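Local coordinates for protein SusD homolog (Bacteroides thetaiotaomicron, PDB 4MRU) that probably binds mucin O-glycans at the cell surface, as a SusD-like, TPR-type outer-membrane lipoprotein, at residues A[295-301]-A[387-391]; A[435-439]-A[500-505]; A[69-73]-A[445-451]. All coordinates share one frame; numbering follows the deposited sequence.

Interaction 1: A[295-301]-A[387-391]. With EDO (1,2-ethanediol), chain K.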
# COMPACT_ATOMS: atom_id res chain seq x y z
N ARG A 295 -13.95 12.53 -8.69
CA ARG A 295 -14.50 11.18 -8.82
C ARG A 295 -13.51 10.30 -9.55
O ARG A 295 -13.03 10.66 -10.60
CB ARG A 295 -15.84 11.18 -9.54
CG ARG A 295 -16.58 9.84 -9.55
CD ARG A 295 -17.22 9.51 -8.19
NE ARG A 295 -17.88 8.26 -8.30
CZ ARG A 295 -19.14 8.11 -8.68
NH1 ARG A 295 -19.93 9.18 -8.95
NH2 ARG A 295 -19.62 6.89 -8.79
N ILE A 296 -13.22 9.13 -9.00
CA ILE A 296 -12.31 8.19 -9.66
C ILE A 296 -13.06 7.25 -10.60
O ILE A 296 -14.06 6.67 -10.21
CB ILE A 296 -11.52 7.36 -8.62
CG1 ILE A 296 -10.64 8.31 -7.83
CG2 ILE A 296 -10.69 6.26 -9.29
CD1 ILE A 296 -10.06 7.70 -6.59
N GLY A 297 -12.55 7.12 -11.82
CA GLY A 297 -13.18 6.29 -12.85
C GLY A 297 -14.22 6.97 -13.73
O GLY A 297 -15.38 6.54 -13.81
N ILE A 298 -13.78 8.01 -14.42
CA ILE A 298 -14.59 8.85 -15.22
C ILE A 298 -13.86 9.21 -16.51
O ILE A 298 -12.67 9.01 -16.58
CB ILE A 298 -14.89 10.17 -14.49
CG1 ILE A 298 -13.59 10.91 -14.19
CG2 ILE A 298 -15.70 9.91 -13.21
CD1 ILE A 298 -13.77 12.34 -13.73
N ASN A 299 -14.59 9.76 -17.49
CA ASN A 299 -14.04 10.42 -18.66
C ASN A 299 -14.61 11.83 -18.66
O ASN A 299 -15.68 12.06 -19.19
CB ASN A 299 -14.38 9.68 -19.96
CG ASN A 299 -13.74 8.28 -20.09
OD1 ASN A 299 -14.24 7.45 -20.84
ND2 ASN A 299 -12.65 8.05 -19.44
N SER A 300 -13.95 12.77 -17.99
CA SER A 300 -14.51 14.10 -17.85
C SER A 300 -14.68 14.79 -19.20
O SER A 300 -13.79 14.70 -20.03
CB SER A 300 -13.61 14.98 -16.97
OG SER A 300 -14.10 16.33 -16.90
N PRO A 301 -15.77 15.56 -19.39
CA PRO A 301 -15.91 16.42 -20.59
C PRO A 301 -15.23 17.75 -20.45
O PRO A 301 -15.27 18.55 -21.37
CB PRO A 301 -17.42 16.64 -20.68
CG PRO A 301 -17.86 16.62 -19.24
CD PRO A 301 -16.94 15.67 -18.50
N SER A 387 -20.62 17.19 -12.21
CA SER A 387 -20.77 16.05 -13.12
C SER A 387 -20.95 14.69 -12.45
O SER A 387 -21.64 13.85 -13.01
CB SER A 387 -19.53 15.90 -14.01
OG SER A 387 -19.32 17.03 -14.81
N TYR A 388 -20.26 14.43 -11.34
CA TYR A 388 -20.21 13.06 -10.80
C TYR A 388 -20.62 12.97 -9.30
O TYR A 388 -20.16 12.07 -8.57
CB TYR A 388 -18.84 12.45 -11.02
CG TYR A 388 -18.42 12.45 -12.46
CD1 TYR A 388 -19.06 11.63 -13.39
CD2 TYR A 388 -17.44 13.30 -12.92
CE1 TYR A 388 -18.71 11.66 -14.73
CE2 TYR A 388 -17.08 13.34 -14.25
CZ TYR A 388 -17.71 12.50 -15.16
OH TYR A 388 -17.36 12.52 -16.49
N SER A 389 -21.49 13.88 -8.88
CA SER A 389 -21.97 13.89 -7.50
C SER A 389 -22.65 12.60 -7.18
O SER A 389 -23.30 12.01 -8.04
CB SER A 389 -22.93 15.04 -7.26
OG SER A 389 -22.21 16.26 -7.40
N THR A 390 -22.51 12.14 -5.94
CA THR A 390 -23.16 10.89 -5.58
C THR A 390 -23.31 10.80 -4.06
O THR A 390 -22.78 11.65 -3.31
CB THR A 390 -22.40 9.66 -6.19
OG1 THR A 390 -23.25 8.52 -6.21
CG2 THR A 390 -21.19 9.29 -5.42
N GLY A 391 -24.00 9.76 -3.61
CA GLY A 391 -24.19 9.54 -2.19
C GLY A 391 -22.93 9.13 -1.46
O GLY A 391 -21.91 8.82 -2.05
C1 EDO K . -22.75 8.56 -12.48
O1 EDO K . -23.34 7.40 -11.81
C2 EDO K . -22.61 9.85 -11.65
O2 EDO K . -22.64 9.68 -10.20
O HOH W 1 -17.59 10.07 -17.63

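Interaction 2: A[435-439]-A[500-505]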
# COMPACT_ATOMS: atom_id res chain seq x y z
N ARG A 435 -9.15 -4.85 -0.73
CA ARG A 435 -9.48 -6.17 -1.28
C ARG A 435 -9.71 -7.26 -0.19
O ARG A 435 -10.63 -8.07 -0.28
CB ARG A 435 -8.39 -6.61 -2.25
CG ARG A 435 -8.40 -5.78 -3.53
CD ARG A 435 -7.30 -6.25 -4.49
NE ARG A 435 -5.99 -5.82 -4.04
CZ ARG A 435 -4.83 -6.34 -4.44
NH1 ARG A 435 -4.80 -7.34 -5.29
NH2 ARG A 435 -3.69 -5.86 -3.93
N ARG A 436 -8.85 -7.28 0.80
CA ARG A 436 -8.88 -8.31 1.82
C ARG A 436 -10.13 -8.21 2.68
O ARG A 436 -10.82 -9.21 2.93
CB ARG A 436 -7.66 -8.21 2.73
CG ARG A 436 -7.63 -9.32 3.80
CD ARG A 436 -6.30 -9.35 4.54
NE ARG A 436 -6.10 -8.16 5.34
CZ ARG A 436 -6.53 -7.98 6.59
NH1 ARG A 436 -7.18 -8.94 7.22
NH2 ARG A 436 -6.33 -6.82 7.20
N THR A 437 -10.41 -6.99 3.15
CA THR A 437 -11.42 -6.80 4.18
C THR A 437 -12.70 -6.23 3.68
O THR A 437 -13.70 -6.30 4.38
CB THR A 437 -10.90 -5.83 5.29
OG1 THR A 437 -10.79 -4.50 4.77
CG2 THR A 437 -9.56 -6.29 5.83
N GLY A 438 -12.68 -5.56 2.52
CA GLY A 438 -13.87 -4.88 1.98
C GLY A 438 -13.96 -3.44 2.44
O GLY A 438 -14.84 -2.70 2.03
N TYR A 439 -12.99 -3.01 3.23
CA TYR A 439 -12.98 -1.68 3.78
C TYR A 439 -11.71 -0.86 3.47
O TYR A 439 -10.67 -1.42 3.12
CB TYR A 439 -13.12 -1.77 5.30
CG TYR A 439 -14.23 -2.68 5.77
CD1 TYR A 439 -15.54 -2.51 5.34
CD2 TYR A 439 -13.96 -3.69 6.72
CE1 TYR A 439 -16.57 -3.34 5.78
CE2 TYR A 439 -14.96 -4.53 7.15
CZ TYR A 439 -16.26 -4.35 6.67
OH TYR A 439 -17.25 -5.16 7.12
N VAL A 500 -6.71 -12.90 -6.16
CA VAL A 500 -5.45 -13.52 -5.71
C VAL A 500 -5.74 -14.45 -4.54
O VAL A 500 -6.79 -14.33 -3.88
CB VAL A 500 -4.35 -12.47 -5.35
CG1 VAL A 500 -4.13 -11.48 -6.53
CG2 VAL A 500 -4.68 -11.72 -4.10
N TRP A 501 -4.77 -15.31 -4.22
CA TRP A 501 -4.99 -16.39 -3.25
C TRP A 501 -5.46 -15.91 -1.87
O TRP A 501 -6.33 -16.53 -1.30
CB TRP A 501 -3.71 -17.24 -3.11
CG TRP A 501 -3.73 -18.20 -1.96
CD1 TRP A 501 -4.44 -19.35 -1.85
CD2 TRP A 501 -2.97 -18.08 -0.76
NE1 TRP A 501 -4.19 -19.96 -0.64
CE2 TRP A 501 -3.31 -19.17 0.06
CE3 TRP A 501 -2.04 -17.15 -0.29
CZ2 TRP A 501 -2.72 -19.37 1.30
CZ3 TRP A 501 -1.49 -17.34 0.98
CH2 TRP A 501 -1.82 -18.45 1.74
N TRP A 502 -4.92 -14.84 -1.32
CA TRP A 502 -5.36 -14.43 0.02
C TRP A 502 -6.74 -13.73 0.05
O TRP A 502 -7.25 -13.49 1.12
CB TRP A 502 -4.33 -13.55 0.74
CG TRP A 502 -3.74 -12.34 0.01
CD1 TRP A 502 -2.47 -12.22 -0.41
CD2 TRP A 502 -4.38 -11.10 -0.30
NE1 TRP A 502 -2.27 -11.01 -0.98
CE2 TRP A 502 -3.45 -10.31 -0.95
CE3 TRP A 502 -5.67 -10.61 -0.13
CZ2 TRP A 502 -3.73 -9.04 -1.41
CZ3 TRP A 502 -5.96 -9.33 -0.59
CH2 TRP A 502 -5.00 -8.58 -1.25
N ASP A 503 -7.29 -13.36 -1.12
CA ASP A 503 -8.53 -12.58 -1.20
C ASP A 503 -9.69 -13.54 -1.18
O ASP A 503 -10.23 -13.96 -2.25
CB ASP A 503 -8.51 -11.69 -2.46
CG ASP A 503 -9.76 -10.84 -2.61
OD1 ASP A 503 -10.62 -10.90 -1.70
OD2 ASP A 503 -9.85 -10.13 -3.65
N ARG A 504 -10.04 -13.97 0.02
CA ARG A 504 -11.01 -15.07 0.20
C ARG A 504 -12.15 -14.71 1.12
O ARG A 504 -13.01 -15.52 1.37
CB ARG A 504 -10.30 -16.30 0.77
CG ARG A 504 -9.05 -16.72 0.03
CD ARG A 504 -8.58 -18.13 0.45
NE ARG A 504 -9.22 -19.16 -0.38
CZ ARG A 504 -8.81 -19.52 -1.60
NH1 ARG A 504 -7.76 -18.95 -2.18
NH2 ARG A 504 -9.47 -20.43 -2.26
N LYS A 505 -12.19 -13.50 1.67
CA LYS A 505 -13.31 -13.13 2.54
C LYS A 505 -14.68 -13.33 1.83
O LYS A 505 -14.86 -12.86 0.71
CB LYS A 505 -13.15 -11.70 3.01
CG LYS A 505 -14.20 -11.28 4.02
CD LYS A 505 -14.06 -9.84 4.45
CE LYS A 505 -15.13 -9.53 5.47
NZ LYS A 505 -15.04 -8.16 5.99
O HOH W 2 -10.50 -11.33 1.06

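Interaction 3: A[69-73]-A[445-451]. With EDO (1,2-ethanediol), chain G.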
# COMPACT_ATOMS: atom_id res chain seq x y z
N TYR A 69 -5.95 3.14 -15.74
CA TYR A 69 -6.08 2.27 -14.60
C TYR A 69 -7.43 2.55 -13.91
O TYR A 69 -8.15 1.58 -13.57
CB TYR A 69 -4.94 2.45 -13.59
CG TYR A 69 -3.63 1.74 -13.96
CD1 TYR A 69 -2.74 2.28 -14.87
CD2 TYR A 69 -3.31 0.52 -13.39
CE1 TYR A 69 -1.53 1.63 -15.18
CE2 TYR A 69 -2.13 -0.14 -13.70
CZ TYR A 69 -1.25 0.40 -14.59
OH TYR A 69 -0.09 -0.27 -14.84
N SER A 70 -7.80 3.83 -13.74
CA SER A 70 -9.01 4.17 -12.93
C SER A 70 -10.33 3.66 -13.55
O SER A 70 -11.31 3.43 -12.82
CB SER A 70 -9.11 5.65 -12.69
OG SER A 70 -9.22 6.33 -13.91
N THR A 71 -10.33 3.46 -14.86
CA THR A 71 -11.52 2.92 -15.58
C THR A 71 -11.37 1.43 -15.93
O THR A 71 -12.18 0.87 -16.69
CB THR A 71 -11.87 3.76 -16.82
OG1 THR A 71 -10.73 3.90 -17.68
CG2 THR A 71 -12.38 5.12 -16.37
N TYR A 72 -10.36 0.81 -15.37
CA TYR A 72 -10.10 -0.64 -15.41
C TYR A 72 -9.61 -1.13 -16.78
O TYR A 72 -9.65 -2.33 -17.05
CB TYR A 72 -11.34 -1.46 -14.96
CG TYR A 72 -11.91 -1.12 -13.59
CD1 TYR A 72 -11.16 -0.50 -12.61
CD2 TYR A 72 -13.22 -1.46 -13.27
CE1 TYR A 72 -11.68 -0.29 -11.34
CE2 TYR A 72 -13.77 -1.18 -12.02
CZ TYR A 72 -12.99 -0.58 -11.06
OH TYR A 72 -13.52 -0.33 -9.81
N ASN A 73 -9.13 -0.20 -17.62
CA ASN A 73 -8.66 -0.57 -18.95
C ASN A 73 -7.34 0.11 -19.24
O ASN A 73 -7.17 0.72 -20.28
CB ASN A 73 -9.72 -0.26 -20.03
CG ASN A 73 -9.91 1.21 -20.26
OD1 ASN A 73 -9.77 2.04 -19.35
ND2 ASN A 73 -10.23 1.56 -21.49
N VAL A 445 -16.68 3.14 -9.69
CA VAL A 445 -16.32 3.87 -10.88
C VAL A 445 -17.61 4.18 -11.67
O VAL A 445 -18.61 3.47 -11.56
CB VAL A 445 -15.31 3.13 -11.80
CG1 VAL A 445 -14.03 2.82 -11.04
CG2 VAL A 445 -15.92 1.85 -12.37
N VAL A 446 -17.54 5.24 -12.47
CA VAL A 446 -18.62 5.55 -13.39
C VAL A 446 -18.48 4.80 -14.72
O VAL A 446 -19.41 4.18 -15.20
CB VAL A 446 -18.65 7.07 -13.63
CG1 VAL A 446 -19.75 7.40 -14.61
CG2 VAL A 446 -18.83 7.77 -12.28
N VAL A 447 -17.30 4.91 -15.32
CA VAL A 447 -16.98 4.28 -16.56
C VAL A 447 -16.17 3.02 -16.28
O VAL A 447 -15.00 3.07 -15.90
CB VAL A 447 -16.18 5.24 -17.43
CG1 VAL A 447 -15.90 4.61 -18.79
CG2 VAL A 447 -16.93 6.55 -17.66
N ASN A 448 -16.85 1.87 -16.40
CA ASN A 448 -16.20 0.57 -16.18
C ASN A 448 -15.90 -0.03 -17.50
O ASN A 448 -16.77 -0.65 -18.13
CB ASN A 448 -17.08 -0.39 -15.33
CG ASN A 448 -16.41 -1.73 -15.14
OD1 ASN A 448 -15.39 -2.05 -15.81
ND2 ASN A 448 -17.02 -2.57 -14.30
N LYS A 449 -14.66 0.18 -17.95
CA LYS A 449 -14.22 -0.35 -19.23
C LYS A 449 -13.37 -1.57 -19.02
O LYS A 449 -12.67 -2.00 -19.94
CB LYS A 449 -13.46 0.72 -20.02
CG LYS A 449 -14.33 1.83 -20.60
CD LYS A 449 -13.43 3.01 -21.00
CE LYS A 449 -14.11 3.96 -21.99
NZ LYS A 449 -13.25 5.16 -22.30
N GLY A 450 -13.50 -2.21 -17.85
CA GLY A 450 -12.77 -3.44 -17.57
C GLY A 450 -13.23 -4.69 -18.32
O GLY A 450 -14.36 -4.77 -18.81
N ARG A 451 -12.32 -5.67 -18.42
CA ARG A 451 -12.61 -6.96 -19.00
C ARG A 451 -12.74 -7.96 -17.86
O ARG A 451 -11.76 -8.21 -17.14
CB ARG A 451 -11.48 -7.38 -19.95
CG ARG A 451 -11.94 -8.50 -20.87
CD ARG A 451 -10.99 -9.67 -20.95
NE ARG A 451 -11.68 -10.80 -21.57
CZ ARG A 451 -11.85 -10.97 -22.89
NH1 ARG A 451 -11.37 -10.09 -23.76
NH2 ARG A 451 -12.49 -12.04 -23.32
C1 EDO G . -13.73 1.19 -6.32
O1 EDO G . -12.52 1.05 -5.57
C2 EDO G . -13.43 1.82 -7.67
O2 EDO G . -12.33 1.15 -8.34
O HOH W 3 -11.18 5.68 -19.70
O HOH W 4 -9.54 -5.00 -17.77
O HOH W 5 -16.04 0.45 -9.14

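Interaction 1: A[295-301]-A[387-391]
Arg295 NH1 donates to Tyr388 O at 2.9 Å and also to O2 of an ethanediol, probably from the crystallisation liquor, at 3.0 Å. The carbonyl oxygen lies close to the guanidinium plane, but the bond is bent, with 141° at the hydrogen. The arginine chain turns at chi2 (75°), which carries the guanidinium past the tyrosine backbone, its plane almost perpendicular to the ring. Thr390 CG2 covers one guanidinium face near the rim, while NH2 is held by Pro444 O. The aliphatic part of the arginine packs on the tyrosine, Arg295 CB lying 3.6 Å from Tyr388 CB. Further along, Ile298 sets its CG2 methyl squarely over the centre of the Tyr388 ring, 3.6 Å from the centroid, a CH-pi contact; Ile298 CD1 reaches the ring at CE2, 3.5 Å away. Ser387 CB, from the preceding residue, lies over the opposite face, offset toward the rim. The Tyr388 hydroxyl lies 2.7 Å (OH) from a water to which Asn299 N also donates. The contact joins the loop between strand 289-290 and helix 304-309 to the long loop between helices 368-371 and 408-423, on the periphery of the chain.

Interaction 2: A[435-439]-A[500-505]
A C-terminal helix end, closed by an ST turn, is covered here by the tail of the chain: helix 427-437 finishes at Thr437, whose OG1 accepts from Tyr439 N and is also hydrogen-bonded to Glu433 O. Lys505, fully extended, runs alongside this end and donates from NZ to Thr437 O at 2.8 Å, tilted 27° from the carbonyl plane. Glu409 forms a salt bridge with the same ammonium. At the backbone end of Lys505, a water donates to Arg436 O and to Asp503 OD1, both at 2.8 Å, and accepts from Lys505 N. Asp503 OD2 pairs with Arg460. Trp502 points its six-membered ring at the helix: CH2 sits over the centre of the Arg435 guanidinium, 3.9 Å from CZ, with the two planes 67° apart, and CZ3 lies 3.9 Å from Arg436 CB. Arg435 NH1 is hydrogen-bonded to Arg460 O and Asp123 O. A chi1 of 50° puts Trp502 CG between its own backbone N and carbonyl carbon, and NE1 is bonded to Asp123. The tail bends through a type I turn, Val500 to Asp503. The ST turn and the positive phi of Gly438 end the helix, and Lys505 NZ and the water take up the carbonyls of Thr437 and Arg436.

Interaction 3: A[69-73]-A[445-451]
Two irregular loops meet here backbone to backbone, the one ahead of helix 81-100 against the one that follows helix 427-437, in a partly buried contact. The direct bond between them runs from Lys449 N to Thr71 O, 2.9 Å long. Beside it, Gly450 CA makes a CA-H...O contact with Tyr72 O, and the Tyr72 CB lies only 3.6 Å from Gly450 CA. Each loop is braced from within. Residues 69-72 form a type I turn, Tyr72 N bonding to Tyr69 O, and Tyr72 then takes a positive phi of 73°; Thr71 OG1 donates to Asn73 OD1. Across from it, Asn448 closes an Asx turn, its OD1 accepting from Gly450 N at 2.8 Å. Tyr72 CG stands anti to its own carbonyl carbon (chi1 -55°), which sends the ring toward Asn448 and Val445. That same OD1 of Asn448 lies at the edge of the Tyr72 ring, 3.4 Å from CD2, the amide plane standing almost perpendicular to the ring. The phenol ring continues toward Val445, whose CG1 is 3.6 Å from Tyr72 CZ and whose CG2 approaches CE2. Water links Tyr72 OH to Val445 N, and a second water joins Tyr72 O to Arg451 N. Thr71 CG2 and Val447 CB lie side by side, 3.9 Å apart. Lys449 lays its methylenes across the Asn73 amide, CD being 3.5 Å from ND2; Asn73 ND2 is itself bonded to Leu66 O. Tyr72 also rests on Tyr54 of helix 40-54, and Ser70 OG is bonded to Glu60.

Interactions 1 and 3 form one continuous patch, their centres 12 Å apart. Gly297 O lies 2.9 Å from Val446 N, a probable hydrogen bond, and Asn299 OD1 is likewise 2.9 Å from Lys449 NZ, so segment 295-301 contacts both 387-391 and 445-451. Packing adds to this where Gly297 C is 3.7 Å from Thr71 CG2. Interaction 2 stands apart, its centre 26 Å from that of interaction 1 and 20 Å from that of interaction 3, and it touches neither. Five residues separate 435-439 from 445-451, and interactions 2 and 3 cross along the chain, their segments alternating. All three lie away from Asn373, a magnesium-binding residue of this protein.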